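Side-chain contact in 182aa long hypothetical protein (Pyrococcus horikoshii, PDB 2GAN), which is of unknown function but, as a member of the GNAT family, probably transfers acetyl groups from acetyl-CoA: residues Y153-Y156 with Y157-G161. Sequence-based numbering, arbitrary orientation.
Sequences YSYY and YMKKG. With SO4 (sulfate ion), chain G.
Tyr153 O accepts an almost straight helical hydrogen bond from Tyr157 N at 2.8 Å (N-H...O 175°), and Ser154 O takes one from Met158 N, also at 2.8 Å. A weak third bond runs from Lys159 N to Tyr155 O; Lys159 is the first residue to leave helical backbone angles. This is the last turn of helix 152-158, which leads into strand 162-166 in the C-terminal part of the GNAT fold. The Tyr153 and Tyr157 side chains lie side by side. Four residues apart, they share one flank of the helix, and CG beside the backbone N in both turns them alike. Tyr157 CE2 reaches the edge of the Tyr153 ring, 3.7 Å from Tyr153 CD2. The planes are tilted by 43°, so the pair is oblique. The Tyr153 hydroxyl bonds to Phe112 O of the second subunit, and Tyr157 packs on Val144 of that subunit. Tyr156 takes a different first torsion, with CG anti to the backbone N (chi1 -170°). Its OH donates to sulfate O3 at 2.7 Å, and O3 lies in the ring plane at the edge. Backbone N-H groups of Gly122, Gly124 and Ser125 of the second subunit also bind this sulfate, probably from the crystallisation liquor. Their glycine-rich loop resembles the pyrophosphate-binding loop of GNAT enzymes. A phenylalanine in place of Tyr156 has no hydroxyl for O3, and the sulfate would probably be held less firmly. The Lys160 chain bends at chi2 and then runs out obliquely across Tyr156. Its CB sits 3.4 Å from Tyr156 O, and its CE lies 4.0 Å from Tyr156 CZ.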
# COMPACT_ATOMS: atom_id res chain seq x y z
N TYR A 153 -4.83 -1.14 2.97
CA TYR A 153 -5.90 -1.43 3.92
C TYR A 153 -5.78 -0.65 5.21
O TYR A 153 -6.75 -0.07 5.68
CB TYR A 153 -5.97 -2.93 4.22
CG TYR A 153 -6.74 -3.70 3.17
CD1 TYR A 153 -6.10 -4.20 2.04
CD2 TYR A 153 -8.12 -3.88 3.28
CE1 TYR A 153 -6.81 -4.87 1.05
CE2 TYR A 153 -8.84 -4.53 2.30
CZ TYR A 153 -8.19 -5.03 1.18
OH TYR A 153 -8.90 -5.68 0.20
N SER A 154 -4.58 -0.63 5.78
CA SER A 154 -4.40 0.09 7.02
C SER A 154 -4.79 1.56 6.83
O SER A 154 -5.53 2.11 7.64
CB SER A 154 -2.95 -0.01 7.49
OG SER A 154 -2.83 0.53 8.78
N TYR A 155 -4.30 2.17 5.77
CA TYR A 155 -4.59 3.56 5.47
C TYR A 155 -6.11 3.79 5.40
O TYR A 155 -6.64 4.72 6.00
CB TYR A 155 -3.95 3.96 4.14
CG TYR A 155 -3.99 5.45 3.85
CD1 TYR A 155 -3.15 6.33 4.52
CD2 TYR A 155 -4.85 5.96 2.87
CE1 TYR A 155 -3.16 7.70 4.23
CE2 TYR A 155 -4.86 7.32 2.57
CZ TYR A 155 -4.01 8.18 3.26
OH TYR A 155 -4.00 9.51 2.95
N TYR A 156 -6.79 2.92 4.66
CA TYR A 156 -8.25 3.04 4.52
C TYR A 156 -8.96 2.91 5.87
O TYR A 156 -9.75 3.77 6.26
CB TYR A 156 -8.77 1.96 3.57
CG TYR A 156 -10.21 2.15 3.17
CD1 TYR A 156 -10.55 2.98 2.10
CD2 TYR A 156 -11.24 1.47 3.83
CE1 TYR A 156 -11.88 3.13 1.70
CE2 TYR A 156 -12.56 1.62 3.44
CZ TYR A 156 -12.87 2.44 2.37
OH TYR A 156 -14.18 2.57 1.96
N TYR A 157 -8.67 1.82 6.57
CA TYR A 157 -9.28 1.56 7.86
C TYR A 157 -9.03 2.68 8.87
O TYR A 157 -9.95 3.12 9.57
CB TYR A 157 -8.77 0.23 8.43
CG TYR A 157 -9.26 -1.02 7.72
CD1 TYR A 157 -10.61 -1.21 7.45
CD2 TYR A 157 -8.38 -2.07 7.42
CE1 TYR A 157 -11.09 -2.41 6.91
CE2 TYR A 157 -8.85 -3.28 6.88
CZ TYR A 157 -10.20 -3.43 6.63
OH TYR A 157 -10.68 -4.63 6.16
N MSE A 158 -7.79 3.14 8.92
CA MSE A 158 -7.38 4.21 9.83
C MSE A 158 -8.33 5.41 9.76
O MSE A 158 -8.87 5.84 10.78
CB MSE A 158 -5.96 4.65 9.49
CG MSE A 158 -5.19 5.23 10.66
SE MSE A 158 -4.83 3.92 12.03
CE MSE A 158 -3.09 3.34 11.41
N LYS A 159 -8.55 5.94 8.57
CA LYS A 159 -9.44 7.09 8.41
C LYS A 159 -10.89 6.66 8.36
O LYS A 159 -11.74 7.36 7.82
CB LYS A 159 -9.06 7.88 7.15
CG LYS A 159 -9.30 7.15 5.85
CD LYS A 159 -8.43 7.70 4.72
CE LYS A 159 -8.69 9.18 4.46
NZ LYS A 159 -10.08 9.44 3.98
N LYS A 160 -11.18 5.50 8.94
CA LYS A 160 -12.53 4.96 8.96
C LYS A 160 -12.95 4.61 10.39
O LYS A 160 -13.93 3.90 10.60
CB LYS A 160 -12.60 3.72 8.09
CG LYS A 160 -13.69 3.76 7.05
CD LYS A 160 -13.49 4.91 6.09
CE LYS A 160 -14.58 4.92 5.04
NZ LYS A 160 -14.40 6.03 4.08
N GLY A 161 -12.18 5.10 11.36
CA GLY A 161 -12.50 4.84 12.75
C GLY A 161 -11.62 3.80 13.42
O GLY A 161 -11.74 3.59 14.62
S SO4 G . -15.49 3.94 -1.03
O1 SO4 G . -16.73 4.05 -0.25
O2 SO4 G . -15.36 2.58 -1.58
O3 SO4 G . -14.34 4.23 -0.15
O4 SO4 G . -15.52 4.91 -2.14